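Local atomic coordinates of putative branched-chain amino acid transport system substrate-binding protein (Rhodopseudomonas palustris, PDB entry 3TX6), a protein that probably serves as the periplasmic solute-binding component of an ABC transporter, here holding the aromatic acid 3-(4-hydroxy-phenyl)pyruvic acid. Residues A[247-252]-A[278-283]; A[284-289]-A[328-333]; A[243-248]-A[349-354]. All coordinates share one frame; numbering follows the deposited sequence.

Contact 1: residues A[247-252]-A[278-283]; sequences PVMDPE and NSRSQF. With ENO (3-(4-hydroxy-phenyl)pyruvic acid), chain D.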
ATOM      1  N   PRO A 247       5.653  -5.972   6.978  1.00 19.01           N
ATOM      2  CA  PRO A 247       6.681  -6.905   7.454  1.00 17.88           C
ATOM      3  C   PRO A 247       7.484  -7.555   6.350  1.00 18.22           C
ATOM      4  O   PRO A 247       8.522  -8.180   6.604  1.00 19.15           O
ATOM      5  CB  PRO A 247       5.895  -7.909   8.287  1.00 19.92           C
ATOM      6  CG  PRO A 247       4.490  -7.815   7.802  1.00 20.07           C
ATOM      7  CD  PRO A 247       4.294  -6.386   7.395  1.00 19.31           C
ATOM      8  N   VAL A 248       7.003  -7.456   5.114  1.00 16.22           N
ATOM      9  CA  VAL A 248       7.726  -8.029   3.969  1.00 14.82           C
ATOM     10  C   VAL A 248       9.099  -7.426   3.820  1.00 19.36           C
ATOM     11  O   VAL A 248       9.964  -8.003   3.171  1.00 19.23           O
ATOM     12  CB  VAL A 248       6.953  -7.826   2.609  1.00 14.82           C
ATOM     13  CG1 VAL A 248       7.005  -6.360   2.116  1.00 17.51           C
ATOM     14  CG2 VAL A 248       7.447  -8.842   1.564  1.00 17.98           C
HETATM   15  N   MSE A 249       9.311  -6.264   4.395  1.00 18.71           N
HETATM   16  CA  MSE A 249      10.613  -5.659   4.263  1.00 17.74           C
HETATM   17  C   MSE A 249      11.657  -6.393   5.086  1.00 20.86           C
HETATM   18  O   MSE A 249      12.861  -6.262   4.802  1.00 22.44           O
HETATM   19  CB  MSE A 249      10.578  -4.190   4.625  1.00 19.42           C
HETATM   20  CG  MSE A 249       9.812  -3.368   3.594  1.00 18.65           C
HETATM   21 SE   MSE A 249      10.630  -3.312   1.808  1.00 22.12          SE
HETATM   22  CE  MSE A 249      12.011  -1.986   2.262  1.00 20.70           C
ATOM     23  N   ASP A 250      11.244  -7.187   6.074  1.00 19.80           N
ATOM     24  CA  ASP A 250      12.219  -7.987   6.855  1.00 21.13           C
ATOM     25  C   ASP A 250      11.670  -9.318   7.344  1.00 20.68           C
ATOM     26  O   ASP A 250      11.500  -9.499   8.538  1.00 21.87           O
ATOM     27  CB  ASP A 250      12.721  -7.134   8.034  1.00 22.22           C
ATOM     28  CG  ASP A 250      13.856  -7.773   8.815  1.00 23.92           C
ATOM     29  OD1 ASP A 250      14.491  -8.708   8.330  1.00 23.85           O
ATOM     30  OD2 ASP A 250      14.099  -7.314   9.958  1.00 33.33           O
ATOM     31  N   PRO A 251      11.465 -10.286   6.427  1.00 19.47           N
ATOM     32  CA  PRO A 251      11.019 -11.589   6.894  1.00 17.75           C
ATOM     33  C   PRO A 251      12.093 -12.309   7.737  1.00 20.38           C
ATOM     34  O   PRO A 251      11.774 -13.090   8.656  1.00 22.52           O
ATOM     35  CB  PRO A 251      10.730 -12.355   5.599  1.00 17.87           C
ATOM     36  CG  PRO A 251      10.463 -11.273   4.611  1.00 21.15           C
ATOM     37  CD  PRO A 251      11.409 -10.179   4.964  1.00 20.15           C
ATOM     38  N   GLU A 252      13.340 -12.057   7.417  1.00 22.69           N
ATOM     39  CA  GLU A 252      14.460 -12.632   8.153  1.00 22.43           C
ATOM     40  C   GLU A 252      14.393 -12.304   9.657  1.00 21.18           C
ATOM     41  O   GLU A 252      14.794 -13.121  10.501  1.00 25.93           O
ATOM     42  CB  GLU A 252      15.801 -12.132   7.575  1.00 21.61           C
ATOM     43  CG  GLU A 252      16.078 -12.529   6.123  1.00 27.33           C
ATOM     44  CD  GLU A 252      15.521 -11.585   5.075  1.00 24.11           C
ATOM     45  OE1 GLU A 252      14.739 -10.656   5.369  1.00 26.59           O
ATOM     46  OE2 GLU A 252      15.850 -11.806   3.911  1.00 29.58           O
ATOM     47  N   ASN A 278      18.160  -6.935  -2.158  1.00 20.64           N
ATOM     48  CA  ASN A 278      17.453  -5.777  -1.600  1.00 20.20           C
ATOM     49  C   ASN A 278      16.548  -5.001  -2.554  1.00 19.44           C
ATOM     50  O   ASN A 278      16.242  -3.838  -2.319  1.00 22.21           O
ATOM     51  CB  ASN A 278      18.411  -4.823  -0.944  1.00 25.63           C
ATOM     52  CG  ASN A 278      18.655  -5.213   0.452  1.00 38.38           C
ATOM     53  OD1 ASN A 278      19.769  -5.490   0.803  1.00 45.36           O
ATOM     54  ND2 ASN A 278      17.569  -5.322   1.255  1.00 42.27           N
ATOM     55  N   SER A 279      16.057  -5.693  -3.559  1.00 17.10           N
ATOM     56  CA  SER A 279      15.051  -5.121  -4.433  1.00 17.45           C
ATOM     57  C   SER A 279      13.625  -5.357  -3.935  1.00 17.73           C
ATOM     58  O   SER A 279      12.695  -4.921  -4.592  1.00 16.95           O
ATOM     59  CB  SER A 279      15.181  -5.600  -5.894  1.00 18.16           C
ATOM     60  OG  SER A 279      15.082  -7.002  -6.003  1.00 17.61           O
ATOM     61  N   ARG A 280      13.461  -6.004  -2.776  1.00 17.27           N
ATOM     62  CA  ARG A 280      12.132  -6.169  -2.160  1.00 17.56           C
ATOM     63  C   ARG A 280      11.473  -4.802  -1.988  1.00 14.78           C
ATOM     64  O   ARG A 280      12.144  -3.792  -1.809  1.00 16.42           O
ATOM     65  CB  ARG A 280      12.292  -6.827  -0.817  1.00 16.90           C
ATOM     66  CG  ARG A 280      13.081  -5.994   0.218  1.00 17.76           C
ATOM     67  CD  ARG A 280      13.440  -6.752   1.474  1.00 20.14           C
ATOM     68  NE  ARG A 280      14.295  -7.888   1.194  1.00 18.97           N
ATOM     69  CZ  ARG A 280      14.667  -8.785   2.114  1.00 21.17           C
ATOM     70  NH1 ARG A 280      14.271  -8.635   3.372  1.00 21.72           N
ATOM     71  NH2 ARG A 280      15.439  -9.823   1.765  1.00 19.69           N
ATOM     72  N   SER A 281      10.149  -4.795  -1.983  1.00 15.33           N
ATOM     73  CA  SER A 281       9.364  -3.585  -1.747  1.00 15.05           C
ATOM     74  C   SER A 281       8.033  -3.882  -1.071  1.00 15.28           C
ATOM     75  O   SER A 281       7.447  -4.949  -1.213  1.00 16.55           O
ATOM     76  CB  SER A 281       9.139  -2.776  -3.027  1.00 16.76           C
ATOM     77  OG  SER A 281       8.345  -3.494  -3.949  1.00 16.11           O
ATOM     78  N   GLN A 282       7.563  -2.852  -0.400  1.00 16.19           N
ATOM     79  CA  GLN A 282       6.165  -2.717   0.048  1.00 15.81           C
ATOM     80  C   GLN A 282       5.196  -3.063  -1.064  1.00 13.78           C
ATOM     81  O   GLN A 282       4.190  -3.732  -0.838  1.00 14.60           O
ATOM     82  CB  GLN A 282       5.945  -1.267   0.492  1.00 14.87           C
ATOM     83  CG  GLN A 282       4.556  -0.879   0.988  1.00 14.79           C
ATOM     84  CD  GLN A 282       4.187  -1.397   2.364  1.00 14.73           C
ATOM     85  OE1 GLN A 282       5.024  -1.972   3.084  1.00 16.53           O
ATOM     86  NE2 GLN A 282       2.931  -1.182   2.735  1.00 19.12           N
ATOM     87  N   PHE A 283       5.506  -2.589  -2.258  1.00 14.91           N
ATOM     88  CA  PHE A 283       4.537  -2.549  -3.376  1.00 13.30           C
ATOM     89  C   PHE A 283       4.403  -3.892  -4.097  1.00 12.27           C
ATOM     90  O   PHE A 283       3.285  -4.390  -4.332  1.00 14.18           O
ATOM     91  CB  PHE A 283       4.931  -1.394  -4.322  1.00 13.46           C
ATOM     92  CG  PHE A 283       5.210  -0.150  -3.543  1.00 14.10           C
ATOM     93  CD1 PHE A 283       4.199   0.444  -2.843  1.00 17.10           C
ATOM     94  CD2 PHE A 283       6.504   0.379  -3.436  1.00 16.14           C
ATOM     95  CE1 PHE A 283       4.450   1.516  -2.017  1.00 16.84           C
ATOM     96  CE2 PHE A 283       6.756   1.482  -2.623  1.00 18.21           C
ATOM     97  CZ  PHE A 283       5.717   2.059  -1.906  1.00 18.37           C
TER
HETATM   98  O4  ENO D 386      -1.618   5.384  -1.912  1.00 19.20           O
HETATM   99  C9  ENO D 386       0.667   2.854  -1.802  1.00 16.67           C
HETATM  100  C8  ENO D 386       0.774   1.648  -1.140  1.00 17.51           C
HETATM  101  C7  ENO D 386       1.043   1.600   0.237  1.00 17.59           C
HETATM  102  C6  ENO D 386       1.101   2.790   0.936  1.00 16.77           C
HETATM  103  C5  ENO D 386       1.014   4.014   0.280  1.00 18.95           C
HETATM  104  C4  ENO D 386       0.779   4.062  -1.105  1.00 16.72           C
HETATM  105  O3  ENO D 386       1.116   0.358   0.856  1.00 25.70           O
HETATM  106  C3  ENO D 386       0.749   5.373  -1.840  1.00 20.31           C
HETATM  107  C2  ENO D 386      -0.561   6.001  -2.127  1.00 19.53           C
HETATM  108  C1  ENO D 386      -0.547   7.301  -2.781  1.00 19.53           C
HETATM  109  O2  ENO D 386      -1.647   7.813  -3.077  1.00 18.36           O
HETATM  110  O1  ENO D 386       0.545   7.892  -3.034  1.00 20.01           O
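Arg-280 and Glu-252 run in from opposite directions, and their flat ends, 6° apart, share nearly one plane. The grip is end-on: NH1 of Arg-280 reaches OE1 of Glu-252 at 2.9 Å, while NH2 of Arg-280 reaches OE2 of Glu-252 at 3.0 Å. Both acceptors offer their syn lone pair, and the N-H...O angle of the first bond, 170°, shows how straight the pairing is. NH1 of Arg-280 also donates to the backbone O of Met-249 at 3.1 Å; this partner is near the guanidinium plane, although the nitrogen stands well above the plane of that carbonyl. CD of Arg-280 passes 3.4 Å from O of Met-249, and the bend at chi3 (62°) then turns NE and the guanidinium towards the acid. NE of Arg-280 forms a further salt bridge with Glu-272 of helix 261-275.

Nearer the ligand, packing takes over from charge. The selenomethionine Met-249, bent at chi2 and chi3, brings SE to 3.8 Å from CA of Ser-281 and equally near N of Gln-282, and CG1 of Val-248 rests 3.6 Å from O of Ser-281. Ser-281 is the N-cap of helix 282-304, its OG bonded to N of Ala-284. The side chain of Gln-282 leaves its backbone away from 247-252 and bends at chi2; NE2 donates almost linearly, 3.0 Å, to the phenolic O3 of ENO and bonds Gln-117, while OE1 accepts from N of Gly-246. The CE1 side of the Phe-283 ring meets ENO C8 edge-on.

Two acidic partners around a single arginine would be expected to favour its charged form, and the planar fork fixes the rotation of the guanidinium while tying the 247-252 loop to the start of the helix that contributes Gln-282 and Phe-283 to the ligand pocket.

Contact 2: residues A[284-289]-A[328-333]; sequences AAHSFD and ASQGVY. With ENO (3-(4-hydroxy-phenyl)pyruvic acid), chain D.
Helix 282-304, here at residues 284-289, comes nearest the 328-333 backbone where CA of Asp-289 lies 5.3 Å from CA of Ala-328. Residues 328-333 run through the turn that joins strand 326-328 to the strand ending at Tyr-333, and the backbone bond from N of Ala-328 to O of Gly-331 closes it.

Asp-289 directs its carboxylate at this turn. OD1 of Asp-289 accepts from both OG and N of Ser-329, each at 2.8 Å, and the two donors arrive from opposite faces of the carboxylate plane. OD2 of Asp-289 takes N of Gln-330 at 2.9 Å from the syn side. With chi1 at 70°, Ser-329 OG sits between its own N and carbonyl carbon, turned back to the same oxygen that its N-H meets. CB of Ala-328 presses on the carboxylate carbon.

In this two-lobed periplasmic binding protein fold, the same helix also lines the ligand pocket. NE2 of His-286 and O3 of ENO are 2.6 Å apart in a hydrogen bond whose donor could be either. At the other edge of the imidazole a water lies in the ring plane, 2.9 Å from ND1 of His-286, and donates to OD2 of Asp-289 and OH of Tyr-333; that hydroxyl also bonds Met-115 O. Gln-330 crosses His-286 at about a right angle, its NE2 being 3.7 Å from CE1 of His-286, and its CG packs 3.5 Å from CB of Ala-285.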
ATOM      1  N   ALA A 284       5.549  -4.528  -4.391  1.00 13.90           N
ATOM      2  CA  ALA A 284       5.543  -5.880  -4.970  1.00 15.23           C
ATOM      3  C   ALA A 284       4.627  -6.808  -4.117  1.00 13.72           C
ATOM      4  O   ALA A 284       3.932  -7.670  -4.626  1.00 14.50           O
ATOM      5  CB  ALA A 284       6.945  -6.452  -5.034  1.00 15.47           C
ATOM      6  N   ALA A 285       4.737  -6.657  -2.797  1.00 13.68           N
ATOM      7  CA  ALA A 285       4.033  -7.474  -1.857  1.00 13.94           C
ATOM      8  C   ALA A 285       2.527  -7.334  -1.989  1.00 13.45           C
ATOM      9  O   ALA A 285       1.812  -8.303  -1.722  1.00 13.74           O
ATOM     10  CB  ALA A 285       4.516  -7.157  -0.445  1.00 16.04           C
ATOM     11  N   HIS A 286       2.019  -6.162  -2.354  1.00 15.00           N
ATOM     12  CA  HIS A 286       0.564  -6.013  -2.446  1.00 13.66           C
ATOM     13  C   HIS A 286      -0.029  -6.822  -3.572  1.00 14.14           C
ATOM     14  O   HIS A 286      -1.074  -7.443  -3.366  1.00 14.20           O
ATOM     15  CB  HIS A 286       0.124  -4.561  -2.531  1.00 15.40           C
ATOM     16  CG  HIS A 286       0.527  -3.725  -1.361  1.00 16.45           C
ATOM     17  ND1 HIS A 286       0.479  -4.153  -0.060  1.00 17.70           N
ATOM     18  CD2 HIS A 286       1.000  -2.418  -1.331  1.00 16.84           C
ATOM     19  CE1 HIS A 286       0.895  -3.136   0.746  1.00 17.38           C
ATOM     20  NE2 HIS A 286       1.214  -2.091  -0.024  1.00 20.53           N
ATOM     21  N   SER A 287       0.578  -6.813  -4.763  1.00 14.43           N
ATOM     22  CA  SER A 287       0.068  -7.673  -5.826  1.00 15.99           C
ATOM     23  C   SER A 287       0.266  -9.166  -5.505  1.00 14.74           C
ATOM     24  O   SER A 287      -0.643  -9.972  -5.689  1.00 14.70           O
ATOM     25  CB  SER A 287       0.589  -7.311  -7.228  1.00 17.45           C
ATOM     26  OG  SER A 287       1.930  -7.384  -7.216  1.00 19.57           O
ATOM     27  N   PHE A 288       1.427  -9.534  -4.975  1.00 13.68           N
ATOM     28  CA  PHE A 288       1.672 -10.903  -4.535  1.00 15.18           C
ATOM     29  C   PHE A 288       0.598 -11.357  -3.534  1.00 14.36           C
ATOM     30  O   PHE A 288       0.039 -12.447  -3.653  1.00 15.73           O
ATOM     31  CB  PHE A 288       3.071 -11.002  -3.939  1.00 15.40           C
ATOM     32  CG  PHE A 288       3.464 -12.367  -3.492  1.00 15.32           C
ATOM     33  CD1 PHE A 288       4.045 -13.256  -4.391  1.00 16.24           C
ATOM     34  CD2 PHE A 288       3.328 -12.759  -2.182  1.00 15.34           C
ATOM     35  CE1 PHE A 288       4.464 -14.493  -3.998  1.00 17.82           C
ATOM     36  CE2 PHE A 288       3.771 -14.013  -1.783  1.00 16.79           C
ATOM     37  CZ  PHE A 288       4.315 -14.878  -2.697  1.00 19.25           C
ATOM     38  N   ASP A 289       0.337 -10.513  -2.541  1.00 14.03           N
ATOM     39  CA  ASP A 289      -0.611 -10.865  -1.482  1.00 15.23           C
ATOM     40  C   ASP A 289      -2.043 -10.946  -2.020  1.00 13.59           C
ATOM     41  O   ASP A 289      -2.831 -11.743  -1.543  1.00 15.17           O
ATOM     42  CB  ASP A 289      -0.545  -9.847  -0.372  1.00 14.55           C
ATOM     43  CG  ASP A 289       0.717  -9.948   0.452  1.00 16.12           C
ATOM     44  OD1 ASP A 289       1.492 -10.904   0.234  1.00 16.45           O
ATOM     45  OD2 ASP A 289       0.889  -9.103   1.354  1.00 15.68           O
ATOM     46  N   ALA A 328      -0.521 -13.652   4.425  1.00 17.25           N
ATOM     47  CA  ALA A 328       0.185 -13.074   3.255  1.00 15.79           C
ATOM     48  C   ALA A 328       1.460 -12.397   3.724  1.00 15.53           C
ATOM     49  O   ALA A 328       1.765 -12.377   4.930  1.00 15.77           O
ATOM     50  CB  ALA A 328      -0.725 -12.104   2.483  1.00 18.61           C
ATOM     51  N   SER A 329       2.241 -11.881   2.790  1.00 15.96           N
ATOM     52  CA  SER A 329       3.548 -11.313   3.167  1.00 16.50           C
ATOM     53  C   SER A 329       3.428 -10.048   4.015  1.00 13.46           C
ATOM     54  O   SER A 329       4.304  -9.755   4.856  1.00 16.58           O
ATOM     55  CB  SER A 329       4.421 -11.042   1.936  1.00 15.64           C
ATOM     56  OG  SER A 329       3.925  -9.975   1.191  1.00 16.83           O
ATOM     57  N   GLN A 330       2.327  -9.303   3.840  1.00 15.25           N
ATOM     58  CA  GLN A 330       2.161  -8.013   4.529  1.00 15.32           C
ATOM     59  C   GLN A 330       1.276  -8.039   5.778  1.00 15.90           C
ATOM     60  O   GLN A 330       1.134  -7.010   6.436  1.00 16.88           O
ATOM     61  CB  GLN A 330       1.631  -6.978   3.525  1.00 16.12           C
ATOM     62  CG  GLN A 330       2.632  -6.669   2.416  1.00 16.69           C
ATOM     63  CD  GLN A 330       3.725  -5.731   2.898  1.00 15.56           C
ATOM     64  OE1 GLN A 330       4.372  -6.029   3.921  1.00 17.31           O
ATOM     65  NE2 GLN A 330       3.937  -4.584   2.219  1.00 15.54           N
ATOM     66  N   GLY A 331       0.661  -9.186   6.064  1.00 16.24           N
ATOM     67  CA  GLY A 331      -0.277  -9.264   7.159  1.00 16.74           C
ATOM     68  C   GLY A 331      -1.124 -10.510   7.113  1.00 15.60           C
ATOM     69  O   GLY A 331      -0.958 -11.337   6.187  1.00 17.03           O
ATOM     70  N   VAL A 332      -2.050 -10.597   8.077  1.00 16.27           N
ATOM     71  CA  VAL A 332      -2.978 -11.709   8.165  1.00 16.88           C
ATOM     72  C   VAL A 332      -4.344 -11.045   8.048  1.00 15.73           C
ATOM     73  O   VAL A 332      -4.734 -10.269   8.933  1.00 16.15           O
ATOM     74  CB  VAL A 332      -2.831 -12.517   9.457  1.00 16.40           C
ATOM     75  CG1 VAL A 332      -3.872 -13.630   9.477  1.00 18.55           C
ATOM     76  CG2 VAL A 332      -1.356 -13.011   9.598  1.00 18.09           C
ATOM     77  N   TYR A 333      -5.050 -11.346   6.962  1.00 17.16           N
ATOM     78  CA  TYR A 333      -6.269 -10.621   6.594  1.00 16.13           C
ATOM     79  C   TYR A 333      -7.535 -11.343   7.084  1.00 14.70           C
ATOM     80  O   TYR A 333      -7.708 -12.531   6.835  1.00 17.15           O
ATOM     81  CB  TYR A 333      -6.360 -10.486   5.079  1.00 17.40           C
ATOM     82  CG  TYR A 333      -5.324  -9.541   4.482  1.00 14.85           C
ATOM     83  CD1 TYR A 333      -4.045  -9.977   4.178  1.00 16.60           C
ATOM     84  CD2 TYR A 333      -5.611  -8.196   4.263  1.00 14.45           C
ATOM     85  CE1 TYR A 333      -3.081  -9.112   3.670  1.00 17.78           C
ATOM     86  CE2 TYR A 333      -4.644  -7.316   3.754  1.00 15.94           C
ATOM     87  CZ  TYR A 333      -3.376  -7.790   3.446  1.00 14.21           C
ATOM     88  OH  TYR A 333      -2.403  -6.956   2.951  1.00 16.35           O
TER
HETATM   89  O4  ENO D 386      -1.618   5.384  -1.912  1.00 19.20           O
HETATM   90  C9  ENO D 386       0.667   2.854  -1.802  1.00 16.67           C
HETATM   91  C8  ENO D 386       0.774   1.648  -1.140  1.00 17.51           C
HETATM   92  C7  ENO D 386       1.043   1.600   0.237  1.00 17.59           C
HETATM   93  C6  ENO D 386       1.101   2.790   0.936  1.00 16.77           C
HETATM   94  C5  ENO D 386       1.014   4.014   0.280  1.00 18.95           C
HETATM   95  C4  ENO D 386       0.779   4.062  -1.105  1.00 16.72           C
HETATM   96  O3  ENO D 386       1.116   0.358   0.856  1.00 25.70           O
HETATM   97  C3  ENO D 386       0.749   5.373  -1.840  1.00 20.31           C
HETATM   98  C2  ENO D 386      -0.561   6.001  -2.127  1.00 19.53           C
HETATM   99  C1  ENO D 386      -0.547   7.301  -2.781  1.00 19.53           C
HETATM  100  O2  ENO D 386      -1.647   7.813  -3.077  1.00 18.36           O
HETATM  101  O1  ENO D 386       0.545   7.892  -3.034  1.00 20.01           O
HETATM  102  O   HOH W   1      -0.426  -6.727   0.877  1.00 15.37           O

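Contact 3: residues A[243-248]-A[349-354]; sequences MASGPV and ILLTVK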
HETATM    1  N   MSE A 243      10.074   4.753   9.702  0.50 19.06           N
HETATM    2  CA  MSE A 243       9.215   4.507   8.538  0.50 20.84           C
HETATM    3  C   MSE A 243       8.326   3.363   8.854  0.50 21.19           C
HETATM    4  O   MSE A 243       8.799   2.303   9.307  0.50 22.86           O
HETATM    5  CB  MSE A 243      10.095   4.212   7.321  0.50 18.77           C
HETATM    6  CG  MSE A 243       9.204   3.740   6.186  0.50 17.56           C
HETATM    7 SE   MSE A 243      10.211   3.301   4.593  0.50 16.13          SE
HETATM    8  CE  MSE A 243      11.228   4.964   4.237  0.50 15.94           C
ATOM      9  N   ALA A 244       7.025   3.567   8.662  1.00 19.69           N
ATOM     10  CA  ALA A 244       6.054   2.479   8.815  1.00 19.02           C
ATOM     11  C   ALA A 244       6.203   1.604   7.586  1.00 17.45           C
ATOM     12  O   ALA A 244       6.358   2.116   6.460  1.00 21.12           O
ATOM     13  CB  ALA A 244       4.622   3.021   8.922  1.00 19.12           C
ATOM     14  N   SER A 245       6.210   0.284   7.795  1.00 18.52           N
ATOM     15  CA  SER A 245       6.385  -0.663   6.704  1.00 18.93           C
ATOM     16  C   SER A 245       5.594  -1.896   6.985  1.00 19.39           C
ATOM     17  O   SER A 245       5.403  -2.268   8.119  1.00 20.29           O
ATOM     18  CB  SER A 245       7.849  -1.060   6.639  1.00 20.13           C
ATOM     19  OG  SER A 245       8.117  -1.956   5.642  1.00 24.97           O
ATOM     20  N   GLY A 246       5.160  -2.550   5.929  1.00 18.14           N
ATOM     21  CA  GLY A 246       4.748  -3.921   6.041  1.00 18.56           C
ATOM     22  C   GLY A 246       5.934  -4.801   6.410  1.00 17.78           C
ATOM     23  O   GLY A 246       7.090  -4.448   6.163  1.00 18.80           O
ATOM     24  N   PRO A 247       5.653  -5.972   6.978  1.00 19.01           N
ATOM     25  CA  PRO A 247       6.681  -6.905   7.454  1.00 17.88           C
ATOM     26  C   PRO A 247       7.484  -7.555   6.350  1.00 18.22           C
ATOM     27  O   PRO A 247       8.522  -8.180   6.604  1.00 19.15           O
ATOM     28  CB  PRO A 247       5.895  -7.909   8.287  1.00 19.92           C
ATOM     29  CG  PRO A 247       4.490  -7.815   7.802  1.00 20.07           C
ATOM     30  CD  PRO A 247       4.294  -6.386   7.395  1.00 19.31           C
ATOM     31  N   VAL A 248       7.003  -7.456   5.114  1.00 16.22           N
ATOM     32  CA  VAL A 248       7.726  -8.029   3.969  1.00 14.82           C
ATOM     33  C   VAL A 248       9.099  -7.426   3.820  1.00 19.36           C
ATOM     34  O   VAL A 248       9.964  -8.003   3.171  1.00 19.23           O
ATOM     35  CB  VAL A 248       6.953  -7.826   2.609  1.00 14.82           C
ATOM     36  CG1 VAL A 248       7.005  -6.360   2.116  1.00 17.51           C
ATOM     37  CG2 VAL A 248       7.447  -8.842   1.564  1.00 17.98           C
ATOM     38  N   ILE A 349       5.676  -3.279  10.801  1.00 19.85           N
ATOM     39  CA  ILE A 349       6.902  -3.154  11.570  1.00 23.24           C
ATOM     40  C   ILE A 349       7.348  -1.740  11.413  1.00 22.42           C
ATOM     41  O   ILE A 349       6.831  -0.992  10.566  1.00 24.56           O
ATOM     42  CB  ILE A 349       8.005  -4.110  11.094  1.00 23.48           C
ATOM     43  CG1 ILE A 349       8.442  -3.807   9.625  1.00 23.87           C
ATOM     44  CG2 ILE A 349       7.555  -5.557  11.232  1.00 27.00           C
ATOM     45  CD1 ILE A 349       9.610  -4.658   9.171  1.00 23.13           C
ATOM     46  N   LEU A 350       8.336  -1.363  12.202  1.00 26.55           N
ATOM     47  CA  LEU A 350       8.879  -0.040  12.108  1.00 21.21           C
ATOM     48  C   LEU A 350      10.320  -0.181  11.628  1.00 23.86           C
ATOM     49  O   LEU A 350      11.106  -1.009  12.150  1.00 25.72           O
ATOM     50  CB  LEU A 350       8.869   0.620  13.483  1.00 23.04           C
ATOM     51  CG  LEU A 350       9.293   2.111  13.539  1.00 24.77           C
ATOM     52  CD1 LEU A 350       8.391   3.069  12.757  1.00 25.85           C
ATOM     53  CD2 LEU A 350       9.383   2.578  14.996  1.00 30.61           C
ATOM     54  N   LEU A 351      10.649   0.583  10.605  1.00 22.42           N
ATOM     55  CA  LEU A 351      12.016   0.586  10.015  1.00 25.43           C
ATOM     56  C   LEU A 351      12.727   1.837  10.303  1.00 21.44           C
ATOM     57  O   LEU A 351      12.138   2.940  10.401  1.00 25.36           O
ATOM     58  CB  LEU A 351      11.968   0.457   8.491  1.00 24.19           C
ATOM     59  CG  LEU A 351      11.412  -0.819   7.872  1.00 21.65           C
ATOM     60  CD1 LEU A 351      11.349  -0.691   6.347  1.00 23.79           C
ATOM     61  CD2 LEU A 351      12.257  -1.968   8.383  1.00 29.05           C
ATOM     62  N   THR A 352      14.047   1.706  10.419  1.00 26.51           N
ATOM     63  CA  THR A 352      14.890   2.868  10.316  1.00 23.21           C
ATOM     64  C   THR A 352      15.937   2.603   9.215  1.00 25.19           C
ATOM     65  O   THR A 352      15.962   1.531   8.625  1.00 28.49           O
ATOM     66  CB  THR A 352      15.498   3.233  11.703  1.00 23.17           C
ATOM     67  OG1 THR A 352      16.071   4.525  11.646  1.00 24.54           O
ATOM     68  CG2 THR A 352      16.547   2.192  12.183  1.00 30.45           C
ATOM     69  N   VAL A 353      16.742   3.621   8.917  1.00 22.95           N
ATOM     70  CA  VAL A 353      17.850   3.539   7.960  1.00 23.39           C
ATOM     71  C   VAL A 353      19.159   3.758   8.707  1.00 25.71           C
ATOM     72  O   VAL A 353      19.338   4.794   9.367  1.00 26.53           O
ATOM     73  CB  VAL A 353      17.650   4.566   6.849  1.00 23.62           C
ATOM     74  CG1 VAL A 353      18.869   4.599   5.944  1.00 27.98           C
ATOM     75  CG2 VAL A 353      16.415   4.222   6.025  1.00 26.64           C
ATOM     76  N   LYS A 354      20.047   2.746   8.643  1.00 24.32           N
ATOM     77  CA  LYS A 354      21.390   2.859   9.199  1.00 25.83           C
ATOM     78  C   LYS A 354      22.387   2.307   8.180  1.00 30.33           C
ATOM     79  O   LYS A 354      22.176   1.227   7.637  1.00 30.48           O
ATOM     80  CB  LYS A 354      21.533   2.054  10.514  1.00 33.82           C
ATOM     81  CG  LYS A 354      20.502   2.333  11.610  1.00 36.11           C
ATOM     82  CD  LYS A 354      20.538   3.770  12.143  1.00 40.97           C
ATOM     83  CE  LYS A 354      21.680   4.019  13.119  1.00 38.52           C
ATOM     84  NZ  LYS A 354      21.469   5.345  13.751  1.00 54.38           N
TER
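Met-243 and Leu-351 exchange the shortest backbone bonds of this pairing, N of Met-243 to O of Leu-351 and N of Leu-351 to O of Met-243, both 2.8 Å. They belong to an antiparallel ladder in the mixed sheet of one lobe of the periplasmic binding protein fold, where strand 349-354 lies between strands 242-245 and 357-360. Ser-245 and Ile-349 form the second hydrogen-bonded pair, and Ala-244 faces Leu-350 in the non-hydrogen-bonded pair between them. The short axes make an angle of 135° between their directions, well off a straight antiparallel run.

On the face carrying Met-243, Ser-245, Ile-349 and Leu-351, the main side-chain meeting is diagonal: CD1 of Leu-351 comes to 3.5 Å from CB of Ser-245. CB of selenomethionine Met-243 lies alongside CB of Leu-351. Ile-349 reaches past the end of the ladder and lays CG2 4.1 Å from CB of Pro-247. On the other face Leu-350 sets its CD1 3.6 Å from O of Met-243; this face, with Ala-244, is covered by helix 119-130.

OG of Ser-245, set opposite the amide nitrogen by a chi1 of 180° and lying beside the carbonyl carbon, donates to O of Gly-246 at 2.7 Å, in the carbonyl plane and on a lone pair.

The three contacts meet around two glutamines. Gln-282 of contact 1 takes N of Gly-246, in contact 3, onto its OE1 at 2.9 Å, and the same OE1 lies 3.0 Å from NE2 of Gln-330 in contact 2, a weak bond. OE1 of Gln-330 in turn accepts from N of Val-248, shared by contacts 1 and 3, at 3.2 Å. Contacts 1 and 2 use successive parts of helix 282-304, their centres about 10 Å apart, and both reach the phenolic O3 of ENO, through Gln-282 and His-286. Contact 3 does not touch the ligand: CA of Gly-246 is about 8 Å from the nearest ENO atom. Its strand 243-245 leads directly into the loop of contact 1.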